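Local coordinates for protein cellulase (Xanthomonas axonopodis pv. citri, PDB 4W7W) that binds cello-oligosaccharide in the cleft of a glycoside hydrolase family 5 barrel and, as a cellulase, probably hydrolyses the beta-1,4-glucosidic bonds of cellulose, at residues Q225-D230 with P236-D241; V243-L248 with L283-K288. All coordinates share one frame; numbering follows the deposited sequence.

Contact 1: Q225-D230 with P236-D241. With BGC (beta-D-glucopyranose), chain C; BGC (beta-D-glucopyranose), chain B; GLC (alpha-D-glucopyranose), chain D.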
loop_
_atom_site.group_PDB
_atom_site.type_symbol
_atom_site.label_atom_id
_atom_site.label_comp_id
_atom_site.label_asym_id
_atom_site.label_seq_id
_atom_site.Cartn_x
_atom_site.Cartn_y
_atom_site.Cartn_z
ATOM N N GLN A 225 0.688 9.608 -1.158
ATOM C CA GLN A 225 0.587 11.046 -1.398
ATOM C C GLN A 225 -0.817 11.437 -1.809
ATOM O O GLN A 225 -1.328 11.028 -2.844
ATOM C CB GLN A 225 1.579 11.524 -2.460
ATOM C CG GLN A 225 1.666 13.040 -2.552
ATOM C CD GLN A 225 2.158 13.644 -1.265
ATOM O OE1 GLN A 225 3.221 13.286 -0.773
ATOM N NE2 GLN A 225 1.400 14.579 -0.709
ATOM N N TYR A 226 -1.409 12.279 -0.973
ATOM C CA TYR A 226 -2.689 12.923 -1.252
ATOM C C TYR A 226 -2.467 14.424 -1.409
ATOM O O TYR A 226 -1.427 14.955 -1.011
ATOM C CB TYR A 226 -3.679 12.592 -0.128
ATOM C CG TYR A 226 -4.068 11.130 -0.105
ATOM C CD1 TYR A 226 -5.084 10.649 -0.912
ATOM C CD2 TYR A 226 -3.417 10.216 0.725
ATOM C CE1 TYR A 226 -5.446 9.310 -0.897
ATOM C CE2 TYR A 226 -3.780 8.866 0.734
ATOM C CZ TYR A 226 -4.806 8.421 -0.081
ATOM O OH TYR A 226 -5.214 7.112 -0.113
ATOM N N LEU A 227 -3.427 15.100 -2.036
ATOM C CA LEU A 227 -3.181 16.444 -2.548
ATOM C C LEU A 227 -4.032 17.533 -1.910
ATOM O O LEU A 227 -4.001 18.674 -2.362
ATOM C CB LEU A 227 -3.384 16.470 -4.070
ATOM C CG LEU A 227 -2.505 15.568 -4.942
ATOM C CD1 LEU A 227 -2.593 15.947 -6.405
ATOM C CD2 LEU A 227 -1.070 15.478 -4.456
ATOM N N ASP A 228 -4.791 17.192 -0.881
ATOM C CA ASP A 228 -5.485 18.199 -0.087
ATOM C C ASP A 228 -4.519 18.895 0.901
ATOM O O ASP A 228 -3.334 18.565 0.941
ATOM C CB ASP A 228 -6.771 17.630 0.561
ATOM C CG ASP A 228 -6.535 16.448 1.478
ATOM O OD1 ASP A 228 -5.463 15.806 1.417
ATOM O OD2 ASP A 228 -7.481 16.139 2.242
ATOM N N LYS A 229 -5.014 19.887 1.657
ATOM C CA LYS A 229 -4.139 20.813 2.393
ATOM C C LYS A 229 -3.194 20.127 3.359
ATOM O O LYS A 229 -2.048 20.573 3.507
ATOM C CB LYS A 229 -4.958 21.873 3.150
ATOM C CG LYS A 229 -4.127 22.942 3.878
ATOM C CD LYS A 229 -4.991 23.865 4.741
ATOM C CE LYS A 229 -4.249 25.133 5.169
ATOM N NZ LYS A 229 -3.059 24.864 6.030
ATOM N N ASP A 230 -3.663 19.067 4.007
ATOM C CA ASP A 230 -2.835 18.331 4.951
ATOM C C ASP A 230 -2.439 16.939 4.469
ATOM O O ASP A 230 -1.962 16.123 5.256
ATOM C CB ASP A 230 -3.506 18.234 6.321
ATOM C CG ASP A 230 -4.687 17.293 6.347
ATOM O OD1 ASP A 230 -5.247 16.995 5.274
ATOM O OD2 ASP A 230 -5.061 16.866 7.470
ATOM N N PRO A 236 -11.966 16.497 -1.096
ATOM C CA PRO A 236 -11.860 16.287 -2.534
ATOM C C PRO A 236 -11.257 17.487 -3.272
ATOM O O PRO A 236 -11.811 17.961 -4.261
ATOM C CB PRO A 236 -13.319 16.089 -2.944
ATOM C CG PRO A 236 -14.053 16.996 -2.028
ATOM C CD PRO A 236 -13.355 16.817 -0.708
ATOM N N VAL A 237 -10.126 17.971 -2.772
ATOM C CA VAL A 237 -9.458 19.150 -3.300
ATOM C C VAL A 237 -8.026 18.807 -3.593
ATOM O O VAL A 237 -7.365 18.096 -2.809
ATOM C CB VAL A 237 -9.494 20.280 -2.271
ATOM C CG1 VAL A 237 -8.659 21.480 -2.715
ATOM C CG2 VAL A 237 -10.930 20.690 -2.024
ATOM N N CYS A 238 -7.547 19.279 -4.727
ATOM C CA CYS A 238 -6.125 19.305 -4.990
ATOM C C CYS A 238 -5.731 20.750 -4.885
ATOM O O CYS A 238 -6.319 21.608 -5.546
ATOM C CB CYS A 238 -5.827 18.716 -6.352
ATOM S SG CYS A 238 -6.505 17.035 -6.539
ATOM N N THR A 239 -4.757 21.047 -4.029
ATOM C CA THR A 239 -4.481 22.442 -3.698
ATOM C C THR A 239 -3.910 23.236 -4.859
ATOM O O THR A 239 -4.016 24.448 -4.855
ATOM C CB THR A 239 -3.558 22.560 -2.483
ATOM O OG1 THR A 239 -2.343 21.854 -2.730
ATOM C CG2 THR A 239 -4.262 22.026 -1.246
ATOM N N SER A 240 -3.327 22.566 -5.845
ATOM C CA SER A 240 -2.975 23.194 -7.111
ATOM C C SER A 240 -2.959 22.142 -8.196
ATOM O O SER A 240 -3.054 20.951 -7.909
ATOM C CB SER A 240 -1.609 23.868 -7.062
ATOM O OG SER A 240 -0.585 22.902 -7.257
ATOM N N ASP A 241 -2.791 22.597 -9.435
ATOM C CA ASP A 241 -2.719 21.678 -10.567
ATOM C C ASP A 241 -1.348 21.025 -10.740
ATOM O O ASP A 241 -1.163 20.254 -11.660
ATOM C CB ASP A 241 -3.220 22.331 -11.865
ATOM C CG ASP A 241 -2.407 23.510 -12.313
ATOM O OD1 ASP A 241 -1.260 23.659 -11.856
ATOM O OD2 ASP A 241 -2.926 24.291 -13.159
HETATM C C2 BGC C . -0.387 14.104 7.542
HETATM C C3 BGC C . -1.616 13.306 7.146
HETATM C C4 BGC C . -2.385 12.825 8.386
HETATM C C5 BGC C . -2.633 13.938 9.392
HETATM C C6 BGC C . -3.234 13.396 10.691
HETATM C C1 BGC C . -0.727 15.161 8.576
HETATM O O2 BGC C . 0.214 14.700 6.382
HETATM O O3 BGC C . -1.146 12.195 6.393
HETATM O O4 BGC C . -3.673 12.302 8.051
HETATM O O5 BGC C . -1.403 14.596 9.707
HETATM O O6 BGC C . -3.617 14.502 11.519
HETATM C C2 BGC B . -5.062 10.366 8.084
HETATM C C3 BGC B . -5.143 8.920 7.618
HETATM C C4 BGC B . -4.828 8.804 6.129
HETATM C C5 BGC B . -3.514 9.512 5.820
HETATM C C6 BGC B . -3.249 9.582 4.328
HETATM C C1 BGC B . -3.714 10.939 7.692
HETATM O O2 BGC B . -5.206 10.464 9.505
HETATM O O3 BGC B . -6.456 8.417 7.866
HETATM O O4 BGC B . -4.806 7.435 5.721
HETATM O O5 BGC B . -3.554 10.863 6.278
HETATM O O6 BGC B . -2.044 10.306 4.059
HETATM C C1 GLC D . 1.794 19.372 10.602
HETATM C C2 GLC D . 1.189 18.334 11.532
HETATM C C3 GLC D . 1.294 16.958 10.889
HETATM C C4 GLC D . 0.477 16.968 9.601
HETATM C C5 GLC D . 1.085 18.023 8.680
HETATM C C6 GLC D . 0.337 18.177 7.358
HETATM O O1 GLC D . 3.190 19.095 10.493
HETATM O O2 GLC D . 1.834 18.378 12.808
HETATM O O3 GLC D . 0.809 15.992 11.808
HETATM O O4 GLC D . 0.527 15.677 9.002
HETATM O O5 GLC D . 1.131 19.310 9.333
HETATM O O6 GLC D . 1.106 18.996 6.471
HETATM O O HOH W 1 -1.501 20.103 -0.685
#
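T239 N donates a hydrogen bond to L227 O at 3.0 Å. L227 O also receives a CA-H...O contact from C238 CA at 3.4 Å. L227 CB rests 4.0 Å from C238 SG, and chi1 near -60° with an extended chi2 brings L227 CD1 close to the same sulfur. That sulfur is in a disulfide with C275 of helix 273-288. T239 divides its branches. T239 CG2 lies near the backbone of K229, 3.7 Å from K229 N. OG1 hydrogen-bonds to a water, which in turn donates to D228 O at 2.9 Å. The contact sits in the long loop between strand 219-226 and helix 243-258 of the (beta/alpha)8 barrel, at the strand's C-terminal end, where glucose units of the bound cello-oligosaccharide lie. A chi1 of 59° turns the D228 carboxylate to the loop between the two segments, where OD1 accepts from G233 N and OD2 from K235 N. Sugar contacts come from 225-230. D230 O accepts a hydrogen bond from O2 of the beta-glucose of chain C at 2.8 Å. The Y226 ring meets O6 of the chain B glucose obliquely, 3.6 Å from Y226 CD2, and its OH is hydrogen-bonded to E266.

Contact 2: V243-L248 with L283-K288; sequences VGQEKL and LTYMEK
Q245 and Y285 are the nearest pair of residues between the two segments by CA position. Q245 CB and Y285 CB are 3.7 Å apart. The segment axes approach to 9.3 Å, and their N-to-C directions differ by 37°. No hydrogen bond crosses between the segments, so the contact is packing alone.

The apolar part is made by L248 against Y285 and M286. Y285 CG stands anti to its backbone N (chi1 -179°), which extends the ring from helix 273-288 toward helix 243-258. L248 CB reaches the ring obliquely, 4.0 Å from Y285 CE2. The two side chains run past each other in opposite directions. L248 also sends one methyl to helix 273-288: L248 CD1 lies 3.9 Å from M286 CG.

The mixed part is made by Q245. Its aliphatic root packs on the base of the ring, with Q245 CB 3.9 Å from Y285 CG. The chain then bends at chi2 and crosses the tyrosine at about a right angle. This brings Q245 OE1 to 3.9 Å from Y285 CD1. The amide plane is 38° from the ring plane, so the two groups are not stacked flat. OE1 has its hydrogen bond within its own helix, from Q249 NE2 one turn further on.

Both helices belong to the outer layer of the barrel. L248 and M286 lie on the inner side of the pair. Both touch L264 of strand 262-268 and W293 of strand 293-301. Y285 continues along helix 243-258 to Q249 and T252, which lengthens the seam between these neighbouring helices over the two strands.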
loop_
_atom_site.group_PDB
_atom_site.type_symbol
_atom_site.label_atom_id
_atom_site.label_comp_id
_atom_site.label_asym_id
_atom_site.label_seq_id
_atom_site.Cartn_x
_atom_site.Cartn_y
_atom_site.Cartn_z
ATOM N N VAL A 243 0.625 20.177 -7.571
ATOM C CA VAL A 243 1.108 19.841 -6.231
ATOM C C VAL A 243 1.547 18.388 -6.088
ATOM O O VAL A 243 2.443 18.083 -5.312
ATOM C CB VAL A 243 0.088 20.217 -5.140
ATOM C CG1 VAL A 243 -1.199 19.412 -5.230
ATOM C CG2 VAL A 243 0.697 20.128 -3.756
ATOM N N GLY A 244 0.908 17.481 -6.818
ATOM C CA GLY A 244 1.286 16.075 -6.725
ATOM C C GLY A 244 2.725 15.815 -7.106
ATOM O O GLY A 244 3.485 15.237 -6.328
ATOM N N GLN A 245 3.113 16.230 -8.311
ATOM C CA GLN A 245 4.503 16.042 -8.733
ATOM C C GLN A 245 5.453 16.788 -7.813
ATOM O O GLN A 245 6.511 16.265 -7.469
ATOM C CB GLN A 245 4.736 16.356 -10.214
ATOM C CG GLN A 245 4.582 17.808 -10.616
ATOM C CD GLN A 245 5.826 18.654 -10.406
ATOM O OE1 GLN A 245 6.920 18.148 -10.141
ATOM N NE2 GLN A 245 5.663 19.961 -10.548
ATOM N N GLU A 246 5.069 17.988 -7.379
ATOM C CA GLU A 246 5.906 18.745 -6.459
ATOM C C GLU A 246 6.247 17.965 -5.188
ATOM O O GLU A 246 7.396 17.937 -4.764
ATOM C CB GLU A 246 5.248 20.069 -6.101
ATOM C CG GLU A 246 5.271 21.037 -7.274
ATOM C CD GLU A 246 4.321 22.209 -7.139
ATOM O OE1 GLU A 246 3.724 22.368 -6.052
ATOM O OE2 GLU A 246 4.187 22.974 -8.130
ATOM N N LYS A 247 5.241 17.331 -4.606
ATOM C CA LYS A 247 5.412 16.627 -3.352
ATOM C C LYS A 247 6.140 15.302 -3.498
ATOM O O LYS A 247 6.629 14.769 -2.496
ATOM C CB LYS A 247 4.056 16.427 -2.676
ATOM C CG LYS A 247 3.376 17.720 -2.236
ATOM C CD LYS A 247 4.241 18.598 -1.349
ATOM C CE LYS A 247 3.578 19.923 -1.068
ATOM N NZ LYS A 247 4.417 20.787 -0.187
ATOM N N LEU A 248 6.257 14.780 -4.713
ATOM C CA LEU A 248 7.043 13.568 -4.954
ATOM C C LEU A 248 8.530 13.830 -5.152
ATOM O O LEU A 248 9.319 12.894 -5.079
ATOM C CB LEU A 248 6.516 12.837 -6.189
ATOM C CG LEU A 248 5.073 12.308 -6.118
ATOM C CD1 LEU A 248 4.767 11.523 -7.373
ATOM C CD2 LEU A 248 4.835 11.442 -4.889
ATOM N N LEU A 283 1.325 11.378 -12.597
ATOM C CA LEU A 283 1.541 10.148 -13.357
ATOM C C LEU A 283 2.657 10.326 -14.383
ATOM O O LEU A 283 3.511 9.448 -14.549
ATOM C CB LEU A 283 0.238 9.726 -14.022
ATOM C CG LEU A 283 -0.891 9.323 -13.076
ATOM C CD1 LEU A 283 -2.166 9.115 -13.853
ATOM C CD2 LEU A 283 -0.553 8.069 -12.320
ATOM N N THR A 284 2.672 11.481 -15.049
ATOM C CA THR A 284 3.731 11.817 -15.980
ATOM C C THR A 284 5.086 11.899 -15.260
ATOM O O THR A 284 6.106 11.385 -15.752
ATOM C CB THR A 284 3.415 13.142 -16.686
ATOM O OG1 THR A 284 2.256 12.955 -17.495
ATOM C CG2 THR A 284 4.582 13.598 -17.554
ATOM N N TYR A 285 5.080 12.501 -14.073
ATOM C CA TYR A 285 6.311 12.629 -13.293
ATOM C C TYR A 285 6.893 11.258 -12.935
ATOM O O TYR A 285 8.099 11.017 -13.072
ATOM C CB TYR A 285 6.068 13.455 -12.023
ATOM C CG TYR A 285 7.311 13.628 -11.200
ATOM C CD1 TYR A 285 8.196 14.665 -11.447
ATOM C CD2 TYR A 285 7.631 12.745 -10.181
ATOM C CE1 TYR A 285 9.358 14.814 -10.717
ATOM C CE2 TYR A 285 8.808 12.876 -9.463
ATOM C CZ TYR A 285 9.661 13.914 -9.731
ATOM O OH TYR A 285 10.815 14.023 -8.999
ATOM N N MET A 286 6.042 10.339 -12.492
ATOM C CA MET A 286 6.552 9.009 -12.142
ATOM C C MET A 286 7.110 8.290 -13.370
ATOM O O MET A 286 8.142 7.643 -13.273
ATOM C CB MET A 286 5.493 8.195 -11.407
ATOM C CG MET A 286 5.281 8.687 -9.985
ATOM S SD MET A 286 4.120 7.689 -9.029
ATOM C CE MET A 286 2.583 8.245 -9.740
ATOM N N GLU A 287 6.445 8.410 -14.525
ATOM C CA GLU A 287 6.966 7.794 -15.746
ATOM C C GLU A 287 8.319 8.376 -16.135
ATOM O O GLU A 287 9.226 7.646 -16.509
ATOM C CB GLU A 287 5.984 7.928 -16.914
ATOM C CG GLU A 287 4.784 6.982 -16.830
ATOM C CD GLU A 287 4.274 6.516 -18.176
ATOM O OE1 GLU A 287 4.365 7.290 -19.154
ATOM O OE2 GLU A 287 3.747 5.384 -18.252
ATOM N N LYS A 288 8.449 9.692 -16.015
ATOM C CA LYS A 288 9.700 10.375 -16.343
ATOM C C LYS A 288 10.828 9.912 -15.425
ATOM O O LYS A 288 12.008 9.944 -15.790
ATOM C CB LYS A 288 9.510 11.892 -16.222
ATOM C CG LYS A 288 10.746 12.751 -16.474
ATOM C CD LYS A 288 11.259 12.624 -17.894
ATOM C CE LYS A 288 12.289 13.697 -18.219
ATOM N NZ LYS A 288 13.175 13.264 -19.331
#

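Contact 1 comes first along the chain and closes before contact 2 opens. Their centres are 13 Å apart, on the same side of the chain's centre. Strand 219-226 leads into the loop of contact 1, which ends at helix 243-258, the first partner in contact 2. The two contacts also touch directly: L227 CD2 is 3.3 Å from G244 CA, and Q225 CB is 4.1 Å from L248 CD2. Helix 273-288 is shared as well, since it carries C275, the disulfide partner of C238, and the second segment of contact 2. One end of this region thus borders the sugar-binding cleft, while the other packs the outer helices against the barrel strands.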